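Local coordinates for spermidine synthase (Corynebacterium glutamicum ATCC 13032, PDB 3GJY), which probably transfers an aminopropyl group from decarboxylated S-adenosylmethionine to putrescine to make spermidine, at residues Glu30-Glu35 and Ile48-Val53; Gln62-Glu67 and Ala104-Asp109; Thr94-Gly99 and Asp161-Asp166; Val145-Met150 and Gln175-Val180. All coordinates share one frame; numbering follows the deposited sequence. Where two conformers were deposited one is given.

Contact 1 (Glu30-Glu35 and Ile48-Val53); sequences EYSVIE and ISINGV
Val-33 to Glu-35 pair with Ser-49 to Asn-51 in an antiparallel beta hairpin, part of the four-stranded N-terminal sheet. The short strand axes run 4.7 Å apart. Glu-35 and Ser-49 form a hydrogen-bonded pair, with Ser-49 N to Glu-35 O at 2.9 Å and the return bond from Glu-35 N to Ser-49 O. Ile-34 and Ile-50 follow as a non-hydrogen-bonded pair. Asn-51 N then donates to Val-33 O at 2.8 Å. The chain then reverses through a type I' turn, Ile-50 to Val-53, into strand 53-59 of the same sheet.

Apolar contacts lie on the Ile-34 and Ile-50 side, where helix 123-132 covers both through Leu-128 and Leu-125. Ile-34 CG2 also meets Ile-48 CG2 at 4.2 Å.

Water extends the pairing. One molecule donates to Val-33 O and accepts from Gly-52 N. Another joins Glu-35 O to Ser-49 OG. The Glu-35 carboxylate turns away to Thr-26.

The Asn-51 amide continues the strand pairing. Its CG lies anti to the carbonyl carbon (chi1 -60°), which brings OD1 close to Ser-32 CA. There Asn-51 OD1 accepts from Val-33 N at 3.0 Å, with the donor tilted 35° from the carbonyl plane.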
# COMPACT_ATOMS: atom_id res chain seq x y z
N GLU A 30 13.01 16.72 -2.52
CA GLU A 30 12.73 17.31 -3.80
C GLU A 30 11.28 17.81 -3.88
O GLU A 30 11.01 18.83 -4.53
CB GLU A 30 12.99 16.27 -4.88
CG GLU A 30 12.87 16.79 -6.26
CD GLU A 30 13.12 15.73 -7.34
OE1 GLU A 30 13.15 14.49 -7.04
OE2 GLU A 30 13.28 16.14 -8.50
N TYR A 31 10.36 17.09 -3.22
CA TYR A 31 8.92 17.39 -3.24
C TYR A 31 8.34 17.60 -1.84
O TYR A 31 7.16 17.95 -1.70
CB TYR A 31 8.12 16.27 -3.89
CG TYR A 31 8.25 16.20 -5.39
CD1 TYR A 31 7.33 16.87 -6.21
CD2 TYR A 31 9.28 15.47 -5.99
CE1 TYR A 31 7.44 16.80 -7.60
CE2 TYR A 31 9.41 15.40 -7.36
CZ TYR A 31 8.47 16.08 -8.15
OH TYR A 31 8.56 16.00 -9.51
N SER A 32 9.14 17.41 -0.79
CA SER A 32 8.61 17.48 0.57
C SER A 32 9.67 17.84 1.56
O SER A 32 10.86 17.59 1.31
CB SER A 32 8.04 16.14 1.01
OG SER A 32 9.09 15.24 1.29
N VAL A 33 9.26 18.42 2.68
CA VAL A 33 10.19 18.54 3.82
C VAL A 33 10.11 17.26 4.63
O VAL A 33 9.01 16.77 4.95
CB VAL A 33 9.97 19.79 4.70
CG1 VAL A 33 10.04 21.06 3.85
CG2 VAL A 33 8.66 19.75 5.48
N ILE A 34 11.26 16.70 4.94
CA ILE A 34 11.34 15.40 5.62
C ILE A 34 11.88 15.61 7.04
O ILE A 34 12.97 16.17 7.18
CB ILE A 34 12.29 14.46 4.85
CG1 ILE A 34 11.83 14.29 3.39
CG2 ILE A 34 12.36 13.09 5.55
CD1 ILE A 34 12.97 13.93 2.44
N GLU A 35 11.15 15.16 8.05
CA GLU A 35 11.61 15.29 9.43
C GLU A 35 11.86 13.93 10.05
O GLU A 35 11.04 13.03 9.95
CB GLU A 35 10.63 16.09 10.29
CG GLU A 35 11.16 16.40 11.68
CD GLU A 35 11.97 17.66 11.69
OE1 GLU A 35 11.88 18.40 10.69
OE2 GLU A 35 12.67 17.90 12.70
N ILE A 48 9.49 9.08 10.77
CA ILE A 48 9.77 9.82 9.55
C ILE A 48 8.48 10.53 9.17
O ILE A 48 7.46 9.86 9.00
CB ILE A 48 10.20 8.87 8.40
CG1 ILE A 48 11.49 8.14 8.80
CG2 ILE A 48 10.40 9.66 7.08
CD1 ILE A 48 11.47 6.67 8.71
N SER A 49 8.53 11.87 9.08
CA SER A 49 7.38 12.69 8.67
C SER A 49 7.69 13.38 7.36
O SER A 49 8.85 13.68 7.05
CB SER A 49 7.04 13.76 9.70
OG SER A 49 6.73 13.13 10.93
N ILE A 50 6.63 13.58 6.59
CA ILE A 50 6.73 14.17 5.25
C ILE A 50 5.70 15.30 5.19
O ILE A 50 4.49 15.08 5.41
CB ILE A 50 6.46 13.08 4.19
CG1 ILE A 50 7.50 11.96 4.28
CG2 ILE A 50 6.55 13.67 2.82
CD1 ILE A 50 7.20 10.72 3.45
N ASN A 51 6.18 16.51 4.94
CA ASN A 51 5.32 17.69 4.97
C ASN A 51 4.50 17.77 6.26
O ASN A 51 3.32 18.15 6.24
CB ASN A 51 4.42 17.75 3.72
CG ASN A 51 5.23 17.81 2.48
OD1 ASN A 51 6.27 18.49 2.45
ND2 ASN A 51 4.83 17.05 1.48
N GLY A 52 5.13 17.42 7.38
CA GLY A 52 4.49 17.51 8.68
C GLY A 52 3.56 16.37 9.04
O GLY A 52 2.98 16.39 10.13
N VAL A 53 3.41 15.39 8.15
CA VAL A 53 2.52 14.24 8.41
C VAL A 53 3.41 13.04 8.75
O VAL A 53 4.26 12.63 7.95
CB VAL A 53 1.70 13.88 7.13
CG1 VAL A 53 0.73 12.70 7.39
CG2 VAL A 53 0.90 15.10 6.66
O HOH W 1 7.84 16.71 7.72
O HOH W 2 9.07 12.81 12.26

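Contact 2 (Gln62-Glu67 and Ala104-Asp109); sequences QPQALE and ARYFAD
A type I turn, Gln-62 to Ala-65, lies against helix 102-110, with Gln-64 CA 5.3 Å from Tyr-106 CA and Pro-63 O receiving a CA-H...O contact from Tyr-106. Pro-63 wedges between two side chains of the helix. Its CA sits 3.6 Å above the centre of the Arg-105 guanidinium, and its CG reaches 3.3 Å from Asp-109 CG. Two waters accept from Arg-105 NH1: one donates to Pro-63 O, the other lies near Gln-62 O and Ala-65 O. Arg-105 NH2 is held by Asp-134, in a salt bridge, and by Val-59 O.

Gln-64 crosses the Asp-109 carboxylate at about a right angle. Its NE2 donates to Asp-109 OD2 at 2.9 Å, nearly straight at 165°, and meets it on the anti side. Tyr-106 has CG anti to its backbone N (chi1 176°), which turns a ring face to Leu-66. Leu-66 CD1 stands over it, 4.0 Å from the centroid, in a CH-pi contact. Gln-64 O lies at the ring edge. Tyr-106 OH bonds to Arg-79 and shares a water with Gln-64 OE1. The arrangement joins the loop leaving the N-terminal sheet to the first helix after strand 92-96 of the Rossmann-like methyltransferase fold.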
# COMPACT_ATOMS: atom_id res chain seq x y z
N GLN A 62 15.17 -4.30 13.15
CA GLN A 62 13.92 -5.05 13.36
C GLN A 62 12.93 -4.74 12.24
O GLN A 62 11.95 -3.99 12.42
CB GLN A 62 13.29 -4.73 14.72
CG GLN A 62 14.10 -5.20 15.90
CD GLN A 62 13.51 -4.75 17.22
OE1 GLN A 62 12.29 -4.70 17.38
NE2 GLN A 62 14.38 -4.43 18.16
N PRO A 63 13.19 -5.34 11.07
CA PRO A 63 12.41 -4.97 9.88
C PRO A 63 10.94 -5.41 9.92
O PRO A 63 10.15 -4.96 9.08
CB PRO A 63 13.19 -5.63 8.72
CG PRO A 63 13.83 -6.83 9.40
CD PRO A 63 14.20 -6.39 10.78
N GLN A 64 10.57 -6.29 10.86
CA GLN A 64 9.16 -6.66 10.98
C GLN A 64 8.36 -5.82 12.00
O GLN A 64 7.16 -6.04 12.16
CB GLN A 64 9.02 -8.16 11.24
CG GLN A 64 9.33 -8.97 9.97
CD GLN A 64 9.06 -10.46 10.17
OE1 GLN A 64 8.00 -10.86 10.70
NE2 GLN A 64 9.99 -11.29 9.71
N ALA A 65 9.02 -4.85 12.64
CA ALA A 65 8.33 -4.00 13.62
C ALA A 65 7.65 -2.82 12.94
O ALA A 65 8.34 -1.96 12.36
CB ALA A 65 9.30 -3.50 14.69
N LEU A 66 6.32 -2.81 12.98
CA LEU A 66 5.52 -1.77 12.32
C LEU A 66 4.65 -1.05 13.32
O LEU A 66 3.98 -1.72 14.11
CB LEU A 66 4.60 -2.39 11.25
CG LEU A 66 5.29 -3.17 10.10
CD1 LEU A 66 4.24 -3.93 9.26
CD2 LEU A 66 6.14 -2.25 9.21
N GLU A 67 4.60 0.27 13.23
CA GLU A 67 3.77 1.06 14.17
C GLU A 67 2.55 1.70 13.54
O GLU A 67 1.58 2.03 14.23
CB GLU A 67 4.60 2.06 14.99
CG GLU A 67 5.32 1.31 16.10
CD GLU A 67 6.11 2.18 17.04
OE1 GLU A 67 5.82 3.39 17.17
OE2 GLU A 67 7.04 1.60 17.68
N ALA A 104 8.38 -2.27 1.88
CA ALA A 104 9.32 -3.07 1.08
C ALA A 104 10.31 -3.82 1.97
O ALA A 104 10.60 -5.02 1.78
CB ALA A 104 10.04 -2.20 0.02
N ARG A 105 10.85 -3.09 2.95
CA ARG A 105 11.78 -3.64 3.94
C ARG A 105 11.13 -4.79 4.74
O ARG A 105 11.76 -5.82 5.04
CB ARG A 105 12.20 -2.48 4.85
CG ARG A 105 13.05 -2.84 6.09
CD ARG A 105 13.39 -1.53 6.79
NE ARG A 105 14.09 -1.69 8.07
CZ ARG A 105 13.52 -1.56 9.27
NH1 ARG A 105 12.21 -1.38 9.40
NH2 ARG A 105 14.30 -1.61 10.33
N TYR A 106 9.85 -4.60 5.09
CA TYR A 106 9.11 -5.63 5.81
C TYR A 106 8.98 -6.91 4.98
O TYR A 106 9.33 -8.01 5.44
CB TYR A 106 7.72 -5.05 6.14
CG TYR A 106 6.82 -6.06 6.80
CD1 TYR A 106 6.83 -6.22 8.20
CD2 TYR A 106 5.97 -6.85 6.06
CE1 TYR A 106 6.01 -7.16 8.81
CE2 TYR A 106 5.16 -7.83 6.65
CZ TYR A 106 5.19 -7.98 8.04
OH TYR A 106 4.39 -8.92 8.63
N PHE A 107 8.47 -6.76 3.74
CA PHE A 107 8.28 -7.95 2.91
C PHE A 107 9.60 -8.60 2.54
O PHE A 107 9.66 -9.82 2.37
CB PHE A 107 7.45 -7.65 1.65
CG PHE A 107 6.00 -7.47 1.95
CD1 PHE A 107 5.23 -8.53 2.37
CD2 PHE A 107 5.43 -6.21 1.91
CE1 PHE A 107 3.87 -8.35 2.67
CE2 PHE A 107 4.08 -6.02 2.25
CZ PHE A 107 3.30 -7.10 2.63
N ALA A 108 10.64 -7.79 2.39
CA ALA A 108 11.97 -8.36 2.08
C ALA A 108 12.46 -9.28 3.22
O ALA A 108 13.15 -10.29 2.97
CB ALA A 108 12.98 -7.29 1.79
N ASP A 109 12.08 -8.95 4.46
CA ASP A 109 12.50 -9.81 5.56
C ASP A 109 11.61 -11.05 5.74
O ASP A 109 12.10 -12.16 5.98
CB ASP A 109 12.53 -9.01 6.87
CG ASP A 109 13.26 -9.77 7.97
OD1 ASP A 109 14.48 -9.97 7.83
OD2 ASP A 109 12.60 -10.17 8.95
O HOH W 3 11.01 -1.52 12.05
O HOH W 4 10.23 -2.51 7.75
O HOH W 5 5.42 -9.83 11.01

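Contact 3 (Thr94-Gly99 and Asp161-Asp166); sequences THLGGG and DVIIRD
Thr-94 to Leu-96 and Val-162 to Arg-165 are neighbouring parallel strands, 4.7 Å apart at their axes and deep in the central sheet. This is the tight part. Four backbone bonds alternate along it, from Thr-94 N to Val-162 O at one end to Asp-166 N and Leu-96 O, 2.8 Å apart, at the other. On one face His-95 and Ile-164 lie side by side. His-95 CE1 is 3.8 Å from Ile-164 CD1, and NE2 bonds to Asn-116. Helix 102-110 covers both. On the other face Leu-96 CD1 touches Ile-163 CG2 at 3.8 Å, under helix 180-189. Arg-165, on the same face, bends at chi3 (69°) to a salt bridge with Glu-212.

Past the strand ends the contact loosens into Gly-97, Gly-98 and Gly-99. Gly-97 CA makes a CA-H...O contact with Asp-166 O. A water accepts from Gly-99 N at 2.8 Å and donates to Asp-166 OD2. Tyr-70 and Asn-199 hold the two carboxylate oxygens. A formate, probably from the crystallisation liquor, lies close to Gly-99. The glycine-rich loop after strand 92-96, the first strand of the central mixed sheet, is the AdoMet-binding motif of the methyltransferase fold, consistent with a cofactor pocket here.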
# COMPACT_ATOMS: atom_id res chain seq x y z
N THR A 94 5.78 -4.90 -6.40
CA THR A 94 5.97 -3.50 -6.79
C THR A 94 5.24 -2.62 -5.83
O THR A 94 4.03 -2.84 -5.57
CB THR A 94 5.41 -3.25 -8.22
OG1 THR A 94 6.22 -4.00 -9.11
CG2 THR A 94 5.42 -1.76 -8.63
N HIS A 95 5.96 -1.63 -5.29
CA HIS A 95 5.42 -0.66 -4.35
C HIS A 95 5.30 0.66 -5.06
O HIS A 95 6.33 1.28 -5.41
CB HIS A 95 6.36 -0.53 -3.13
CG HIS A 95 6.57 -1.80 -2.40
ND1 HIS A 95 5.96 -2.07 -1.19
CD2 HIS A 95 7.35 -2.87 -2.69
CE1 HIS A 95 6.35 -3.26 -0.77
NE2 HIS A 95 7.19 -3.78 -1.67
N LEU A 96 4.06 1.05 -5.34
CA LEU A 96 3.83 2.36 -5.97
C LEU A 96 3.68 3.38 -4.85
O LEU A 96 2.63 3.48 -4.18
CB LEU A 96 2.59 2.32 -6.88
CG LEU A 96 2.67 1.34 -8.05
CD1 LEU A 96 1.34 1.28 -8.78
CD2 LEU A 96 3.85 1.61 -9.02
N GLY A 97 4.77 4.08 -4.55
CA GLY A 97 4.88 4.84 -3.29
C GLY A 97 5.23 3.98 -2.09
O GLY A 97 5.05 2.76 -2.10
N GLY A 98 5.63 4.60 -1.01
CA GLY A 98 5.76 3.84 0.23
C GLY A 98 6.77 4.49 1.13
O GLY A 98 7.98 4.36 0.86
N GLY A 99 6.29 5.15 2.19
CA GLY A 99 7.14 5.98 3.02
C GLY A 99 8.31 5.22 3.60
O GLY A 99 8.14 4.14 4.19
N ASP A 161 4.09 -9.93 -9.13
CA ASP A 161 3.09 -10.80 -8.49
C ASP A 161 2.16 -10.07 -7.59
O ASP A 161 1.02 -10.50 -7.40
CB ASP A 161 3.82 -11.88 -7.70
CG ASP A 161 4.74 -12.65 -8.59
OD1 ASP A 161 4.25 -13.36 -9.50
OD2 ASP A 161 5.96 -12.53 -8.45
N VAL A 162 2.63 -8.93 -7.05
CA VAL A 162 1.85 -8.13 -6.11
C VAL A 162 2.16 -6.69 -6.42
O VAL A 162 3.31 -6.35 -6.62
CB VAL A 162 2.25 -8.43 -4.62
CG1 VAL A 162 1.41 -7.61 -3.69
CG2 VAL A 162 2.15 -9.93 -4.28
N ILE A 163 1.14 -5.84 -6.39
CA ILE A 163 1.31 -4.39 -6.43
C ILE A 163 0.70 -3.82 -5.15
O ILE A 163 -0.45 -4.11 -4.84
CB ILE A 163 0.58 -3.78 -7.66
CG1 ILE A 163 1.23 -4.24 -8.97
CG2 ILE A 163 0.51 -2.24 -7.61
CD1 ILE A 163 0.33 -4.06 -10.18
N ILE A 164 1.47 -3.01 -4.42
CA ILE A 164 1.02 -2.28 -3.25
C ILE A 164 1.04 -0.80 -3.61
O ILE A 164 2.10 -0.26 -3.93
CB ILE A 164 1.92 -2.56 -2.01
CG1 ILE A 164 1.94 -4.09 -1.73
CG2 ILE A 164 1.41 -1.75 -0.80
CD1 ILE A 164 2.79 -4.53 -0.61
N ARG A 165 -0.12 -0.15 -3.55
CA ARG A 165 -0.21 1.29 -3.82
C ARG A 165 -0.29 2.02 -2.48
O ARG A 165 -1.24 1.80 -1.69
CB ARG A 165 -1.46 1.67 -4.63
CG ARG A 165 -1.37 3.07 -5.16
CD ARG A 165 -2.74 3.64 -5.52
NE ARG A 165 -3.53 3.87 -4.32
CZ ARG A 165 -4.86 4.01 -4.34
NH1 ARG A 165 -5.54 3.92 -5.47
NH2 ARG A 165 -5.50 4.20 -3.20
N ASP A 166 0.67 2.89 -2.23
CA ASP A 166 0.69 3.69 -1.00
C ASP A 166 1.31 5.02 -1.33
O ASP A 166 2.43 5.32 -0.97
CB ASP A 166 1.44 2.97 0.13
CG ASP A 166 1.32 3.68 1.47
OD1 ASP A 166 0.37 4.43 1.64
OD2 ASP A 166 2.21 3.49 2.35
O HOH W 6 3.66 5.82 2.83

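Contact 4 (Val145-Met150 and Gln175-Val180); sequences VDDARM and QNFTTV
Arg-149 reaches across from the first turn of helix 148-153 to the carbonyl of Asn-176. Its CG lies anti to the backbone N (chi1 171°), and the chain then bends at chi2 (62°). This path takes CD to 3.5 Å from Asn-176 O and sets NH1 beside the same oxygen. NH1 donates to Asn-176 O at 2.8 Å. The acceptor is in the guanidinium plane, and the donor sits on a carbonyl lone pair. The other nitrogens point elsewhere: NH2 forms a salt bridge with Asp-291 and NE one with Glu-153. Three acceptors therefore fix the rotation of the guanidinium. Asp-291 is also hydrogen-bonded to Thr-179 OG1, which lies 3.6 Å from Arg-149 NH1.

Both segments lead into helices of the Rossmann-like domain, one after strand 141-145 and one after strand 160-165. Each helix has an N-cap. Asp-147 caps helix 148-153: its OD1 accepts from Arg-149 N at 3.0 Å, from above the carboxylate plane, and its OD2 takes a weak bond from the N of Met-150, a selenomethionine here. Thr-179 caps helix 180-189 through a bond between OG1 and Phe-182 N.

The Asn-176 amide crosses the Arg-149 chain at a slant, ND2 being 3.9 Å from CG, with the amide and guanidinium planes 36° apart. Phe-177 carries the apolar side. Ala-148 CB meets its ring at the edge, 3.8 Å from CE1. Arg-149 N approaches the same CE1 obliquely at 3.6 Å. The ring also packs edge-to-face with Phe-182.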
# COMPACT_ATOMS: atom_id res chain seq x y z
N VAL A 145 13.38 6.02 -9.00
CA VAL A 145 12.88 7.39 -8.81
C VAL A 145 12.16 7.75 -10.10
O VAL A 145 12.79 7.90 -11.17
CB VAL A 145 14.00 8.37 -8.50
CG1 VAL A 145 13.43 9.78 -8.41
CG2 VAL A 145 14.67 7.95 -7.19
N ASP A 146 10.82 7.80 -10.02
CA ASP A 146 9.99 7.97 -11.21
C ASP A 146 8.57 8.33 -10.79
O ASP A 146 8.24 8.23 -9.61
CB ASP A 146 9.96 6.65 -12.00
CG ASP A 146 9.98 6.85 -13.51
OD1 ASP A 146 9.39 7.82 -14.00
OD2 ASP A 146 10.61 6.02 -14.20
N ASP A 147 7.75 8.70 -11.78
CA ASP A 147 6.32 8.88 -11.54
C ASP A 147 5.65 7.51 -11.59
O ASP A 147 5.71 6.79 -12.57
CB ASP A 147 5.66 9.86 -12.52
CG ASP A 147 4.15 9.65 -12.63
OD1 ASP A 147 3.44 9.45 -11.60
OD2 ASP A 147 3.66 9.69 -13.77
N ALA A 148 5.02 7.15 -10.48
CA ALA A 148 4.39 5.84 -10.37
C ALA A 148 3.28 5.57 -11.38
O ALA A 148 3.08 4.41 -11.79
CB ALA A 148 3.89 5.62 -8.94
N ARG A 149 2.50 6.59 -11.74
CA ARG A 149 1.45 6.37 -12.75
C ARG A 149 2.09 6.02 -14.09
O ARG A 149 1.65 5.09 -14.76
CB ARG A 149 0.58 7.62 -12.92
CG ARG A 149 -0.38 7.52 -14.09
CD ARG A 149 -1.44 6.38 -14.04
NE ARG A 149 -2.06 6.27 -15.36
CZ ARG A 149 -3.34 6.46 -15.67
NH1 ARG A 149 -4.25 6.75 -14.73
NH2 ARG A 149 -3.70 6.39 -16.95
N MSE A 150 3.16 6.73 -14.44
CA MSE A 150 3.82 6.42 -15.71
C MSE A 150 4.46 5.04 -15.68
O MSE A 150 4.40 4.31 -16.67
CB MSE A 150 4.81 7.52 -16.11
CG MSE A 150 4.13 8.81 -16.40
SE MSE A 150 2.98 8.64 -17.97
CE MSE A 150 4.41 8.55 -19.30
N GLN A 175 -6.24 11.60 -8.44
CA GLN A 175 -7.29 10.98 -9.20
C GLN A 175 -6.74 9.93 -10.17
O GLN A 175 -7.37 8.87 -10.35
CB GLN A 175 -8.08 12.07 -9.95
CG GLN A 175 -9.41 11.57 -10.49
CD GLN A 175 -9.29 11.10 -11.90
OE1 GLN A 175 -8.19 11.06 -12.44
NE2 GLN A 175 -10.42 10.72 -12.51
N ASN A 176 -5.54 10.17 -10.71
CA ASN A 176 -4.98 9.24 -11.69
C ASN A 176 -4.51 7.90 -11.15
O ASN A 176 -4.16 7.02 -11.93
CB ASN A 176 -3.95 9.89 -12.62
CG ASN A 176 -2.73 10.37 -11.93
OD1 ASN A 176 -2.63 10.36 -10.70
ND2 ASN A 176 -1.78 10.87 -12.73
N PHE A 177 -4.57 7.74 -9.83
CA PHE A 177 -4.32 6.46 -9.20
C PHE A 177 -5.62 5.75 -8.82
O PHE A 177 -5.57 4.72 -8.16
CB PHE A 177 -3.47 6.66 -7.94
CG PHE A 177 -2.07 7.02 -8.24
CD1 PHE A 177 -1.19 6.08 -8.75
CD2 PHE A 177 -1.62 8.33 -8.04
CE1 PHE A 177 0.14 6.43 -9.03
CE2 PHE A 177 -0.29 8.68 -8.33
CZ PHE A 177 0.58 7.73 -8.82
N THR A 178 -6.77 6.28 -9.25
CA THR A 178 -8.05 5.73 -8.80
C THR A 178 -8.99 5.31 -9.93
O THR A 178 -10.15 4.98 -9.66
CB THR A 178 -8.80 6.72 -7.89
OG1 THR A 178 -9.30 7.80 -8.68
CG2 THR A 178 -7.87 7.25 -6.80
N THR A 179 -8.50 5.34 -11.16
CA THR A 179 -9.36 5.16 -12.31
C THR A 179 -9.29 3.74 -12.85
O THR A 179 -8.32 2.99 -12.64
CB THR A 179 -8.95 6.09 -13.47
OG1 THR A 179 -7.59 5.79 -13.83
CG2 THR A 179 -9.06 7.53 -13.06
N VAL A 180 -10.32 3.41 -13.63
CA VAL A 180 -10.37 2.13 -14.33
C VAL A 180 -9.12 1.94 -15.19
O VAL A 180 -8.53 0.85 -15.20
CB VAL A 180 -11.64 2.06 -15.18
CG1 VAL A 180 -11.56 0.89 -16.20
CG2 VAL A 180 -12.90 1.98 -14.27

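How the contacts relate
Contact 1 belongs to the N-terminal antiparallel sheet; contacts 3 and 4 belong to the Rossmann-like domain. Contact 2 lies where the two parts meet. Contact 1 closes before the others open. Contacts 2 and 3 alternate along the chain, as do contacts 3 and 4. Contact 3 is central, its centre about 14 Å from that of contact 2 and 11 Å from that of contact 4. It touches both: Phe-107 packs on Ile-164, and Leu-96 on Ala-148. Contacts 2 and 4 lie on opposite sides of the chain's centre, about 25 Å apart between centres. The central strands thus tie the helices of contacts 2 and 4 into one domain.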